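Local atomic coordinates of glycine oxidase (Bacillus cereus ATCC 14579, PDB entry 7CYX), a protein that probably uses bound FAD to oxidise glycine with molecular oxygen, giving glyoxylate, ammonium and hydrogen peroxide. Residues A[40-45]-A[307-312]; A[223-228]-A[329-334]; A[204-207]-A[211-214]. One frame throughout, in Å; residues are numbered along the deposited sequence.

Contact 1 (A[40-45]-A[307-312]); sequences SEASKA and LRPQSN. With FAD (flavin-adenine dinucleotide), chain C.
Ser43 OG, next to the Ala42 methyl that packs against strand 299-311, is held by three groups. It donates to FAD O1A at 2.7 Å, accepts the ribityl hydroxyl FAD O4' at 2.8 Å, and receives the amide of Val14. With OG opposite the carbonyl carbon and beside the backbone N (chi1 -60°), the hydroxyl can reach FAD O1A and FAD O4' together. Two consecutive amides divide the same adenylyl phosphate: Ser43 N reaches FAD O1A at 3.0 Å, while Ala42 N reaches FAD O2A at 3.2 Å with an N-H...O angle of 153°. O1A is thereby gripped twice by one residue.

Across the segments no direct hydrogen bond forms. Ala42 CB sits over the carbonyl of Leu307, 3.4 Å from Leu307 O, and packs on Pro309 CD at 4.2 Å; Leu307 O itself takes a bond from Ser210 OG. A water bridges the gap, donating to Glu41 OE1 and accepting weakly from Leu307 N; Glu41 OE1 also meets Lys274 in a salt bridge. Arg308 lies over the dimethylbenzene end of the flavin, its CG 3.3 Å from the ring methyl FAD C8M and FAD C8 over one face of its guanidinium, whose NH1 and NH2 are fixed by the carbonyls of Val228 and Thr266. Pro309 CG touches FAD C5' at 3.8 Å. Taken together, Ala42 and Ser43 of segment 40-45 supply donors for the phosphate while the strand supplies carbon surface for ribityl and flavin, so the two segments are joined chiefly through the cofactor.

Contact 2 (A[223-228]-A[329-334]); sequences WGTYPV and ACTGHY. With FAD (flavin-adenine dinucleotide), chain C.
A classic beta bulge, in which Cys330 and Thr331 both face Tyr317, ends strand 327-331 of the Rossmann-type nucleotide-binding sheet, and the turn that follows it, 332-334, packs against Thr225 and Val228 on its way to the flavin cofactor. The packing is by van der Waals contact, and no hydrogen bond links the segments. Thr225 points its methyl at the turn: CG2 lies 3.8 Å from Gly332 CA, 3.9 Å from Gly332 N and 4.3 Å from Thr331 CB. Its hydroxyl is directed to another partner, the carbonyl of Gly209, so the two branches of this one side chain separate polar from apolar duty. Gly332 has a positive phi (103°), and with no side chain there the methyl can settle directly on its CA.

Farther along, Val228 and Tyr334 meet at an oblique angle. Val228 CG2 and Tyr334 CE1 are 3.9 Å apart, and Val228 CG1 comes to 4.1 Å from Tyr334 OH. The tyrosine ring gets there because CG is anti to the backbone N (chi1 -173°), which carries it toward the strand while the main chain turns to the ligand. There FAD O3' donates to Tyr334 O at 2.6 Å, a short bond that ties the ribityl chain to this turn. The buried His333 side chain points the other way, with Cys330 SG in plane at its ring edge and NE2 bonded to Ser344 OG of helix 341-352.

Strand 225-236 pairs with strand 299-311 through Val228 with Arg308, and Gly224 with Asn312 continues the pairing just past the strand ends. Met267 of strand 260-269 touches both Val228 and Tyr334, and Cys330 packs on helix 341-352.

Contact 3 (A[204-207]-A[211-214]); sequences VVIA and WSTK. With FAD (flavin-adenine dinucleotide), chain C.
Ile206 sets CG1 beside the backbone N (chi1 -59°), which leaves CG2 anti to that N, and Ser212 turns OG toward the backbone N side (chi1 -64°); those two settings bring methyl and hydroxymethyl together at the end of a strand of the Rossmann-type sheet. Ile206 CG2 is 3.8 Å from both Ser212 CB and Ser212 OG, a van der Waals meeting without any bond between the segments. The oxygen finds its strong partner in Gly209 O, within the three-residue connection, so the hydroxyl braces the turn that leads from strand 203-206 toward helix 213-216. A weak bond to Thr331 OG1 joins it to the neighbouring strand as well. Val205 pairs with strand 5-10, while Val204 and Ile206 pair with Tyr328 of strand 327-331, which places the strand inside the sheet.

The turn also borders the cofactor. Ala207 directs its carbonyl toward the adenosine ribose, Ala207 O being 3.6 Å from FAD O4B, a contact rather than a hydrogen bond. Trp211 CB lies beside the five-membered ring of the adenine and close to its plane, 3.6 Å from FAD N7A and 3.7 Å from FAD C8A. Lys35 makes a cation-pi contact with the indole. At the far rim of that indole, FAD O2A of the adenylyl phosphate lies in the ring plane at the edge, 3.8 Å from Trp211 CZ3.

Overall arrangement
From the N terminus, residues 40-45 come first and meet 307-312 only after 261 residues, the loop that contact 1 closes. Contact 3 is nested within that loop, joining 204-207 to 211-214 over only three intervening residues. It closes before contact 2 opens at 223-228. Contact 2 then crosses contact 1, because 307-312 comes between its own halves and 329-334 follows last. Backbone pairing of strands 299-311 and 225-236 couples contacts 1 and 2 in the eight-stranded sheet. Cys330 N to Ile206 O couples contacts 2 and 3 in the nucleotide-binding sheet, and Trp211 of contact 3 packs on Glu41 and Leu307 of contact 1. Contact 2 bridges the two sheets, and FAD touches all three contacts.

Contact 1 (A[40-45]-A[307-312])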
loop_
_atom_site.group_PDB
_atom_site.type_symbol
_atom_site.label_atom_id
_atom_site.label_comp_id
_atom_site.label_asym_id
_atom_site.label_seq_id
_atom_site.Cartn_x
_atom_site.Cartn_y
_atom_site.Cartn_z
ATOM N N SER A 40 -13.195 -8.356 -3.391
ATOM C CA SER A 40 -13.905 -7.899 -4.584
ATOM C C SER A 40 -15.140 -7.075 -4.208
ATOM O O SER A 40 -15.652 -6.368 -5.062
ATOM C CB SER A 40 -14.297 -9.058 -5.478
ATOM O OG SER A 40 -13.308 -9.289 -6.469
ATOM N N GLU A 41 -15.629 -7.210 -2.965
ATOM C CA GLU A 41 -16.975 -6.737 -2.610
ATOM C C GLU A 41 -16.906 -5.807 -1.391
ATOM O O GLU A 41 -16.182 -4.815 -1.437
ATOM C CB GLU A 41 -17.905 -7.935 -2.454
ATOM C CG GLU A 41 -18.078 -8.740 -3.730
ATOM C CD GLU A 41 -18.776 -7.997 -4.851
ATOM O OE1 GLU A 41 -19.197 -6.868 -4.606
ATOM O OE2 GLU A 41 -18.902 -8.558 -5.958
ATOM N N ALA A 42 -17.702 -6.063 -0.343
ATOM C CA ALA A 42 -17.818 -5.086 0.737
ATOM C C ALA A 42 -16.421 -4.708 1.234
ATOM O O ALA A 42 -16.145 -3.548 1.491
ATOM C CB ALA A 42 -18.652 -5.626 1.871
ATOM N N SER A 43 -15.534 -5.695 1.328
ATOM C CA SER A 43 -14.269 -5.511 2.043
ATOM C C SER A 43 -13.318 -4.550 1.312
ATOM O O SER A 43 -12.335 -4.123 1.915
ATOM C CB SER A 43 -13.600 -6.837 2.339
ATOM O OG SER A 43 -14.433 -7.655 3.150
ATOM N N LYS A 44 -13.579 -4.194 0.043
ATOM C CA LYS A 44 -12.711 -3.201 -0.632
ATOM C C LYS A 44 -13.397 -1.832 -0.704
ATOM O O LYS A 44 -12.767 -0.841 -1.067
ATOM C CB LYS A 44 -12.293 -3.677 -2.023
ATOM C CG LYS A 44 -13.248 -3.354 -3.157
ATOM C CD LYS A 44 -12.658 -3.545 -4.534
ATOM C CE LYS A 44 -13.736 -3.616 -5.601
ATOM N NZ LYS A 44 -13.234 -3.185 -6.927
ATOM N N ALA A 45 -14.684 -1.792 -0.346
ATOM C CA ALA A 45 -15.487 -0.600 -0.393
ATOM C C ALA A 45 -15.485 0.111 0.967
ATOM O O ALA A 45 -15.792 1.276 1.042
ATOM C CB ALA A 45 -16.877 -0.984 -0.827
ATOM N N LEU A 307 -21.493 -3.353 -0.936
ATOM C CA LEU A 307 -22.698 -4.084 -0.508
ATOM C C LEU A 307 -22.496 -4.639 0.908
ATOM O O LEU A 307 -21.967 -5.751 1.078
ATOM C CB LEU A 307 -22.984 -5.213 -1.508
ATOM C CG LEU A 307 -23.108 -4.760 -2.964
ATOM C CD1 LEU A 307 -23.534 -5.918 -3.857
ATOM C CD2 LEU A 307 -24.084 -3.601 -3.106
ATOM N N ARG A 308 -22.933 -3.855 1.910
ATOM C CA ARG A 308 -22.882 -4.268 3.289
ATOM C C ARG A 308 -23.755 -5.496 3.489
ATOM O O ARG A 308 -24.959 -5.472 3.207
ATOM C CB ARG A 308 -23.426 -3.199 4.237
ATOM C CG ARG A 308 -22.811 -1.817 4.089
ATOM C CD ARG A 308 -23.618 -0.845 4.920
ATOM N NE ARG A 308 -23.185 0.524 4.792
ATOM C CZ ARG A 308 -23.690 1.373 3.922
ATOM N NH1 ARG A 308 -24.415 0.908 2.916
ATOM N NH2 ARG A 308 -23.495 2.674 4.088
ATOM N N PRO A 309 -23.195 -6.574 4.075
ATOM C CA PRO A 309 -23.965 -7.790 4.339
ATOM C C PRO A 309 -24.787 -7.723 5.639
ATOM O O PRO A 309 -24.324 -8.156 6.684
ATOM C CB PRO A 309 -22.867 -8.853 4.439
ATOM C CG PRO A 309 -21.705 -8.114 5.030
ATOM C CD PRO A 309 -21.794 -6.688 4.503
ATOM N N GLN A 310 -26.019 -7.216 5.543
ATOM C CA GLN A 310 -26.960 -7.242 6.647
ATOM C C GLN A 310 -27.323 -8.700 6.968
ATOM O O GLN A 310 -27.355 -9.570 6.101
ATOM C CB GLN A 310 -28.201 -6.406 6.347
ATOM C CG GLN A 310 -29.217 -6.341 7.493
ATOM C CD GLN A 310 -28.606 -6.033 8.843
ATOM O OE1 GLN A 310 -27.912 -6.851 9.441
ATOM N NE2 GLN A 310 -28.880 -4.841 9.337
ATOM N N SER A 311 -27.590 -8.907 8.247
ATOM C CA SER A 311 -28.007 -10.210 8.794
ATOM C C SER A 311 -29.531 -10.206 8.901
ATOM O O SER A 311 -30.087 -9.167 9.193
ATOM C CB SER A 311 -27.389 -10.375 10.143
ATOM O OG SER A 311 -27.749 -11.602 10.710
ATOM N N ASN A 312 -30.186 -11.341 8.706
ATOM C CA ASN A 312 -31.655 -11.357 8.897
ATOM C C ASN A 312 -31.960 -11.284 10.394
ATOM O O ASN A 312 -33.001 -10.751 10.735
ATOM C CB ASN A 312 -32.309 -12.589 8.285
ATOM C CG ASN A 312 -32.531 -12.457 6.801
ATOM O OD1 ASN A 312 -32.452 -11.372 6.257
ATOM N ND2 ASN A 312 -32.798 -13.561 6.139
HETATM P PA FAD C . -17.464 -9.503 1.396
HETATM O O1A FAD C . -16.262 -8.647 1.461
HETATM O O2A FAD C . -18.573 -9.051 0.488
HETATM O O5B FAD C . -16.959 -10.957 1.072
HETATM C C5B FAD C . -17.851 -11.909 0.591
HETATM C C4B FAD C . -17.101 -12.596 -0.518
HETATM O O4B FAD C . -17.710 -13.853 -0.743
HETATM C C3B FAD C . -17.177 -11.838 -1.824
HETATM O O3B FAD C . -15.820 -11.580 -2.247
HETATM C C2B FAD C . -17.893 -12.763 -2.804
HETATM O O2B FAD C . -17.223 -12.805 -4.072
HETATM C C1B FAD C . -17.723 -14.102 -2.152
HETATM N N9A FAD C . -18.760 -15.090 -2.439
HETATM C C8A FAD C . -20.078 -14.933 -2.204
HETATM N N7A FAD C . -20.750 -16.043 -2.565
HETATM C C5A FAD C . -19.842 -16.937 -2.988
HETATM C C6A FAD C . -19.907 -18.305 -3.495
HETATM N N6A FAD C . -21.124 -18.883 -3.594
HETATM N N1A FAD C . -18.749 -18.902 -3.884
HETATM C C2A FAD C . -17.580 -18.256 -3.789
HETATM N N3A FAD C . -17.447 -16.990 -3.331
HETATM C C4A FAD C . -18.530 -16.307 -2.912
HETATM N N1 FAD C . -16.937 -1.946 8.323
HETATM C C2 FAD C . -16.211 -1.440 9.371
HETATM O O2 FAD C . -15.875 -2.273 10.246
HETATM N N3 FAD C . -15.867 -0.131 9.460
HETATM C C4 FAD C . -16.199 0.728 8.471
HETATM O O4 FAD C . -15.869 1.943 8.477
HETATM C C4X FAD C . -17.007 0.232 7.329
HETATM N N5 FAD C . -17.409 1.042 6.341
HETATM C C5X FAD C . -18.120 0.562 5.302
HETATM C C6 FAD C . -18.490 1.422 4.283
HETATM C C7 FAD C . -19.231 0.950 3.213
HETATM C C7M FAD C . -19.657 1.892 2.100
HETATM C C8 FAD C . -19.603 -0.458 3.138
HETATM C C8M FAD C . -20.400 -1.006 1.962
HETATM C C9 FAD C . -19.231 -1.299 4.137
HETATM C C9A FAD C . -18.504 -0.861 5.220
HETATM N N10 FAD C . -18.099 -1.743 6.232
HETATM C C10 FAD C . -17.363 -1.195 7.307
HETATM C "C1'" FAD C . -18.512 -3.152 6.298
HETATM C "C2'" FAD C . -17.603 -4.204 5.747
HETATM O "O2'" FAD C . -17.344 -3.881 4.370
HETATM C "C3'" FAD C . -18.332 -5.532 5.852
HETATM O "O3'" FAD C . -19.068 -5.666 7.104
HETATM C "C4'" FAD C . -17.306 -6.633 5.555
HETATM O "O4'" FAD C . -16.571 -6.318 4.361
HETATM C "C5'" FAD C . -17.947 -7.970 5.295
HETATM O "O5'" FAD C . -16.931 -8.827 4.808
HETATM P P FAD C . -17.330 -10.236 4.180
HETATM O O1P FAD C . -18.378 -10.894 5.001
HETATM O O2P FAD C . -16.045 -10.943 3.843
HETATM O O3P FAD C . -18.120 -9.688 2.871
HETATM O O HOH W 1 -19.418 -4.602 -2.862
#

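Contact 2 (A[223-228]-A[329-334])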
loop_
_atom_site.group_PDB
_atom_site.type_symbol
_atom_site.label_atom_id
_atom_site.label_comp_id
_atom_site.label_asym_id
_atom_site.label_seq_id
_atom_site.Cartn_x
_atom_site.Cartn_y
_atom_site.Cartn_z
ATOM N N TRP A 223 -32.586 -18.163 8.026
ATOM C CA TRP A 223 -31.249 -17.583 8.256
ATOM C C TRP A 223 -30.823 -16.962 6.937
ATOM O O TRP A 223 -31.103 -17.566 5.917
ATOM C CB TRP A 223 -30.269 -18.668 8.680
ATOM C CG TRP A 223 -30.343 -18.988 10.135
ATOM C CD1 TRP A 223 -31.434 -18.896 10.937
ATOM C CD2 TRP A 223 -29.276 -19.459 10.965
ATOM N NE1 TRP A 223 -31.117 -19.277 12.204
ATOM C CE2 TRP A 223 -29.805 -19.635 12.249
ATOM C CE3 TRP A 223 -27.930 -19.737 10.747
ATOM C CZ2 TRP A 223 -29.038 -20.079 13.315
ATOM C CZ3 TRP A 223 -27.173 -20.180 11.800
ATOM C CH2 TRP A 223 -27.720 -20.351 13.062
ATOM N N GLY A 224 -30.206 -15.789 6.964
ATOM C CA GLY A 224 -29.762 -15.206 5.692
ATOM C C GLY A 224 -29.148 -13.833 5.822
ATOM O O GLY A 224 -29.225 -13.239 6.880
ATOM N N THR A 225 -28.534 -13.386 4.738
ATOM C CA THR A 225 -27.933 -12.044 4.642
ATOM C C THR A 225 -28.458 -11.397 3.367
ATOM O O THR A 225 -28.844 -12.109 2.461
ATOM C CB THR A 225 -26.406 -12.116 4.606
ATOM O OG1 THR A 225 -26.034 -12.896 3.477
ATOM C CG2 THR A 225 -25.809 -12.724 5.851
ATOM N N TYR A 226 -28.485 -10.077 3.343
ATOM C CA TYR A 226 -28.916 -9.330 2.147
ATOM C C TYR A 226 -28.032 -8.098 2.040
ATOM O O TYR A 226 -27.519 -7.647 3.047
ATOM C CB TYR A 226 -30.402 -8.985 2.205
ATOM C CG TYR A 226 -30.830 -8.141 3.372
ATOM C CD1 TYR A 226 -30.827 -6.769 3.301
ATOM C CD2 TYR A 226 -31.253 -8.722 4.547
ATOM C CE1 TYR A 226 -31.232 -5.995 4.369
ATOM C CE2 TYR A 226 -31.652 -7.966 5.630
ATOM C CZ TYR A 226 -31.646 -6.593 5.539
ATOM O OH TYR A 226 -32.038 -5.848 6.601
ATOM N N PRO A 227 -27.818 -7.561 0.830
ATOM C CA PRO A 227 -26.987 -6.369 0.633
ATOM C C PRO A 227 -27.631 -5.019 0.974
ATOM O O PRO A 227 -28.731 -4.714 0.518
ATOM C CB PRO A 227 -26.775 -6.333 -0.899
ATOM C CG PRO A 227 -28.046 -6.968 -1.441
ATOM C CD PRO A 227 -28.318 -8.097 -0.450
ATOM N N VAL A 228 -26.887 -4.183 1.697
ATOM C CA VAL A 228 -27.288 -2.817 1.888
ATOM C C VAL A 228 -26.263 -1.941 1.172
ATOM O O VAL A 228 -25.139 -1.794 1.617
ATOM C CB VAL A 228 -27.477 -2.491 3.381
ATOM C CG1 VAL A 228 -27.841 -1.036 3.596
ATOM C CG2 VAL A 228 -28.523 -3.416 4.015
ATOM N N ALA A 329 -20.442 -21.273 9.781
ATOM C CA ALA A 329 -20.959 -20.029 9.218
ATOM C C ALA A 329 -20.260 -18.853 9.893
ATOM O O ALA A 329 -19.990 -18.922 11.091
ATOM C CB ALA A 329 -22.455 -19.940 9.434
ATOM N N CYS A 330 -20.028 -17.782 9.123
ATOM C CA CYS A 330 -19.374 -16.567 9.593
ATOM C C CYS A 330 -19.642 -15.431 8.590
ATOM O O CYS A 330 -18.779 -15.090 7.809
ATOM C CB CYS A 330 -17.879 -16.809 9.829
ATOM S SG CYS A 330 -17.078 -15.522 10.825
ATOM N N THR A 331 -20.855 -14.852 8.649
ATOM C CA THR A 331 -21.298 -13.736 7.790
ATOM C C THR A 331 -22.468 -13.006 8.438
ATOM O O THR A 331 -23.136 -13.555 9.278
ATOM C CB THR A 331 -21.822 -14.166 6.411
ATOM O OG1 THR A 331 -22.335 -15.484 6.584
ATOM C CG2 THR A 331 -20.755 -14.125 5.343
ATOM N N GLY A 332 -22.694 -11.774 7.979
ATOM C CA GLY A 332 -23.762 -10.922 8.437
ATOM C C GLY A 332 -23.263 -9.859 9.391
ATOM O O GLY A 332 -23.981 -9.505 10.310
ATOM N N HIS A 333 -22.049 -9.342 9.139
ATOM C CA HIS A 333 -21.379 -8.393 10.020
ATOM C C HIS A 333 -21.817 -6.959 9.710
ATOM O O HIS A 333 -21.450 -6.012 10.428
ATOM C CB HIS A 333 -19.852 -8.536 9.898
ATOM C CG HIS A 333 -19.303 -9.811 10.448
ATOM N ND1 HIS A 333 -19.346 -10.979 9.742
ATOM C CD2 HIS A 333 -18.694 -10.089 11.628
ATOM C CE1 HIS A 333 -18.757 -11.943 10.439
ATOM N NE2 HIS A 333 -18.359 -11.427 11.620
ATOM N N TYR A 334 -22.540 -6.797 8.599
ATOM C CA TYR A 334 -23.209 -5.553 8.260
ATOM C C TYR A 334 -22.188 -4.418 8.243
ATOM O O TYR A 334 -21.370 -4.397 7.374
ATOM C CB TYR A 334 -24.389 -5.323 9.203
ATOM C CG TYR A 334 -25.256 -4.153 8.832
ATOM C CD1 TYR A 334 -25.498 -3.842 7.501
ATOM C CD2 TYR A 334 -25.879 -3.389 9.802
ATOM C CE1 TYR A 334 -26.320 -2.789 7.138
ATOM C CE2 TYR A 334 -26.696 -2.322 9.456
ATOM C CZ TYR A 334 -26.927 -2.031 8.117
ATOM O OH TYR A 334 -27.734 -0.995 7.741
HETATM P PA FAD C . -17.464 -9.503 1.396
HETATM O O1A FAD C . -16.262 -8.647 1.461
HETATM O O2A FAD C . -18.573 -9.051 0.488
HETATM O O5B FAD C . -16.959 -10.957 1.072
HETATM C C5B FAD C . -17.851 -11.909 0.591
HETATM C C4B FAD C . -17.101 -12.596 -0.518
HETATM O O4B FAD C . -17.710 -13.853 -0.743
HETATM C C3B FAD C . -17.177 -11.838 -1.824
HETATM O O3B FAD C . -15.820 -11.580 -2.247
HETATM C C2B FAD C . -17.893 -12.763 -2.804
HETATM O O2B FAD C . -17.223 -12.805 -4.072
HETATM C C1B FAD C . -17.723 -14.102 -2.152
HETATM N N9A FAD C . -18.760 -15.090 -2.439
HETATM C C8A FAD C . -20.078 -14.933 -2.204
HETATM N N7A FAD C . -20.750 -16.043 -2.565
HETATM C C5A FAD C . -19.842 -16.937 -2.988
HETATM C C6A FAD C . -19.907 -18.305 -3.495
HETATM N N6A FAD C . -21.124 -18.883 -3.594
HETATM N N1A FAD C . -18.749 -18.902 -3.884
HETATM C C2A FAD C . -17.580 -18.256 -3.789
HETATM N N3A FAD C . -17.447 -16.990 -3.331
HETATM C C4A FAD C . -18.530 -16.307 -2.912
HETATM N N1 FAD C . -16.937 -1.946 8.323
HETATM C C2 FAD C . -16.211 -1.440 9.371
HETATM O O2 FAD C . -15.875 -2.273 10.246
HETATM N N3 FAD C . -15.867 -0.131 9.460
HETATM C C4 FAD C . -16.199 0.728 8.471
HETATM O O4 FAD C . -15.869 1.943 8.477
HETATM C C4X FAD C . -17.007 0.232 7.329
HETATM N N5 FAD C . -17.409 1.042 6.341
HETATM C C5X FAD C . -18.120 0.562 5.302
HETATM C C6 FAD C . -18.490 1.422 4.283
HETATM C C7 FAD C . -19.231 0.950 3.213
HETATM C C7M FAD C . -19.657 1.892 2.100
HETATM C C8 FAD C . -19.603 -0.458 3.138
HETATM C C8M FAD C . -20.400 -1.006 1.962
HETATM C C9 FAD C . -19.231 -1.299 4.137
HETATM C C9A FAD C . -18.504 -0.861 5.220
HETATM N N10 FAD C . -18.099 -1.743 6.232
HETATM C C10 FAD C . -17.363 -1.195 7.307
HETATM C "C1'" FAD C . -18.512 -3.152 6.298
HETATM C "C2'" FAD C . -17.603 -4.204 5.747
HETATM O "O2'" FAD C . -17.344 -3.881 4.370
HETATM C "C3'" FAD C . -18.332 -5.532 5.852
HETATM O "O3'" FAD C . -19.068 -5.666 7.104
HETATM C "C4'" FAD C . -17.306 -6.633 5.555
HETATM O "O4'" FAD C . -16.571 -6.318 4.361
HETATM C "C5'" FAD C . -17.947 -7.970 5.295
HETATM O "O5'" FAD C . -16.931 -8.827 4.808
HETATM P P FAD C . -17.330 -10.236 4.180
HETATM O O1P FAD C . -18.378 -10.894 5.001
HETATM O O2P FAD C . -16.045 -10.943 3.843
HETATM O O3P FAD C . -18.120 -9.688 2.871
#

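Contact 3 (A[204-207]-A[211-214])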
loop_
_atom_site.group_PDB
_atom_site.type_symbol
_atom_site.label_atom_id
_atom_site.label_comp_id
_atom_site.label_asym_id
_atom_site.label_seq_id
_atom_site.Cartn_x
_atom_site.Cartn_y
_atom_site.Cartn_z
ATOM N N VAL A 204 -16.336 -26.873 6.199
ATOM C CA VAL A 204 -16.670 -25.758 5.360
ATOM C C VAL A 204 -16.956 -24.568 6.265
ATOM O O VAL A 204 -17.530 -24.763 7.328
ATOM C CB VAL A 204 -17.887 -26.067 4.478
ATOM C CG1 VAL A 204 -18.622 -24.805 4.069
ATOM C CG2 VAL A 204 -17.478 -26.851 3.247
ATOM N N VAL A 205 -16.567 -23.370 5.813
ATOM C CA VAL A 205 -17.020 -22.125 6.395
ATOM C C VAL A 205 -17.669 -21.241 5.318
ATOM O O VAL A 205 -17.052 -20.912 4.293
ATOM C CB VAL A 205 -15.881 -21.371 7.090
ATOM C CG1 VAL A 205 -16.433 -20.182 7.852
ATOM C CG2 VAL A 205 -15.074 -22.284 8.003
ATOM N N ILE A 206 -18.908 -20.831 5.604
ATOM C CA ILE A 206 -19.688 -19.930 4.782
ATOM C C ILE A 206 -19.335 -18.497 5.177
ATOM O O ILE A 206 -19.796 -18.027 6.212
ATOM C CB ILE A 206 -21.197 -20.199 4.958
ATOM C CG1 ILE A 206 -21.581 -21.628 4.578
ATOM C CG2 ILE A 206 -22.027 -19.199 4.168
ATOM C CD1 ILE A 206 -23.014 -21.978 4.922
ATOM N N ALA A 207 -18.550 -17.823 4.323
ATOM C CA ALA A 207 -18.148 -16.445 4.489
ATOM C C ALA A 207 -18.486 -15.633 3.230
ATOM O O ALA A 207 -17.616 -14.949 2.678
ATOM C CB ALA A 207 -16.665 -16.411 4.762
ATOM N N TRP A 211 -24.173 -12.652 -0.011
ATOM C CA TRP A 211 -24.639 -13.756 -0.897
ATOM C C TRP A 211 -24.784 -15.082 -0.135
ATOM O O TRP A 211 -25.004 -16.140 -0.746
ATOM C CB TRP A 211 -23.642 -13.930 -2.056
ATOM C CG TRP A 211 -23.562 -12.768 -3.000
ATOM C CD1 TRP A 211 -24.240 -12.637 -4.174
ATOM C CD2 TRP A 211 -22.767 -11.573 -2.863
ATOM N NE1 TRP A 211 -23.942 -11.443 -4.770
ATOM C CE2 TRP A 211 -23.027 -10.772 -4.001
ATOM C CE3 TRP A 211 -21.864 -11.094 -1.906
ATOM C CZ2 TRP A 211 -22.430 -9.522 -4.191
ATOM C CZ3 TRP A 211 -21.270 -9.864 -2.097
ATOM C CH2 TRP A 211 -21.551 -9.089 -3.225
ATOM N N SER A 212 -24.626 -15.048 1.193
ATOM C CA SER A 212 -24.567 -16.282 1.991
ATOM C C SER A 212 -25.928 -16.995 2.082
ATOM O O SER A 212 -25.946 -18.152 2.446
ATOM C CB SER A 212 -24.032 -16.017 3.389
ATOM O OG SER A 212 -22.687 -15.563 3.344
ATOM N N THR A 213 -27.041 -16.315 1.784
ATOM C CA THR A 213 -28.381 -16.821 2.128
ATOM C C THR A 213 -28.590 -18.288 1.706
ATOM O O THR A 213 -28.978 -19.094 2.540
ATOM C CB THR A 213 -29.482 -15.906 1.586
ATOM O OG1 THR A 213 -29.391 -14.682 2.320
ATOM C CG2 THR A 213 -30.869 -16.491 1.758
ATOM N N LYS A 214 -28.393 -18.628 0.429
ATOM C CA LYS A 214 -28.660 -20.010 -0.058
ATOM C C LYS A 214 -27.932 -21.054 0.802
ATOM O O LYS A 214 -28.530 -22.014 1.191
ATOM C CB LYS A 214 -28.258 -20.210 -1.524
ATOM C CG LYS A 214 -29.414 -20.458 -2.488
ATOM C CD LYS A 214 -29.285 -19.762 -3.843
ATOM C CE LYS A 214 -30.614 -19.247 -4.373
ATOM N NZ LYS A 214 -30.444 -18.379 -5.564
HETATM P PA FAD C . -17.464 -9.503 1.396
HETATM O O1A FAD C . -16.262 -8.647 1.461
HETATM O O2A FAD C . -18.573 -9.051 0.488
HETATM O O5B FAD C . -16.959 -10.957 1.072
HETATM C C5B FAD C . -17.851 -11.909 0.591
HETATM C C4B FAD C . -17.101 -12.596 -0.518
HETATM O O4B FAD C . -17.710 -13.853 -0.743
HETATM C C3B FAD C . -17.177 -11.838 -1.824
HETATM O O3B FAD C . -15.820 -11.580 -2.247
HETATM C C2B FAD C . -17.893 -12.763 -2.804
HETATM O O2B FAD C . -17.223 -12.805 -4.072
HETATM C C1B FAD C . -17.723 -14.102 -2.152
HETATM N N9A FAD C . -18.760 -15.090 -2.439
HETATM C C8A FAD C . -20.078 -14.933 -2.204
HETATM N N7A FAD C . -20.750 -16.043 -2.565
HETATM C C5A FAD C . -19.842 -16.937 -2.988
HETATM C C6A FAD C . -19.907 -18.305 -3.495
HETATM N N6A FAD C . -21.124 -18.883 -3.594
HETATM N N1A FAD C . -18.749 -18.902 -3.884
HETATM C C2A FAD C . -17.580 -18.256 -3.789
HETATM N N3A FAD C . -17.447 -16.990 -3.331
HETATM C C4A FAD C . -18.530 -16.307 -2.912
HETATM N N1 FAD C . -16.937 -1.946 8.323
HETATM C C2 FAD C . -16.211 -1.440 9.371
HETATM O O2 FAD C . -15.875 -2.273 10.246
HETATM N N3 FAD C . -15.867 -0.131 9.460
HETATM C C4 FAD C . -16.199 0.728 8.471
HETATM O O4 FAD C . -15.869 1.943 8.477
HETATM C C4X FAD C . -17.007 0.232 7.329
HETATM N N5 FAD C . -17.409 1.042 6.341
HETATM C C5X FAD C . -18.120 0.562 5.302
HETATM C C6 FAD C . -18.490 1.422 4.283
HETATM C C7 FAD C . -19.231 0.950 3.213
HETATM C C7M FAD C . -19.657 1.892 2.100
HETATM C C8 FAD C . -19.603 -0.458 3.138
HETATM C C8M FAD C . -20.400 -1.006 1.962
HETATM C C9 FAD C . -19.231 -1.299 4.137
HETATM C C9A FAD C . -18.504 -0.861 5.220
HETATM N N10 FAD C . -18.099 -1.743 6.232
HETATM C C10 FAD C . -17.363 -1.195 7.307
HETATM C "C1'" FAD C . -18.512 -3.152 6.298
HETATM C "C2'" FAD C . -17.603 -4.204 5.747
HETATM O "O2'" FAD C . -17.344 -3.881 4.370
HETATM C "C3'" FAD C . -18.332 -5.532 5.852
HETATM O "O3'" FAD C . -19.068 -5.666 7.104
HETATM C "C4'" FAD C . -17.306 -6.633 5.555
HETATM O "O4'" FAD C . -16.571 -6.318 4.361
HETATM C "C5'" FAD C . -17.947 -7.970 5.295
HETATM O "O5'" FAD C . -16.931 -8.827 4.808
HETATM P P FAD C . -17.330 -10.236 4.180
HETATM O O1P FAD C . -18.378 -10.894 5.001
HETATM O O2P FAD C . -16.045 -10.943 3.843
HETATM O O3P FAD C . -18.120 -9.688 2.871
#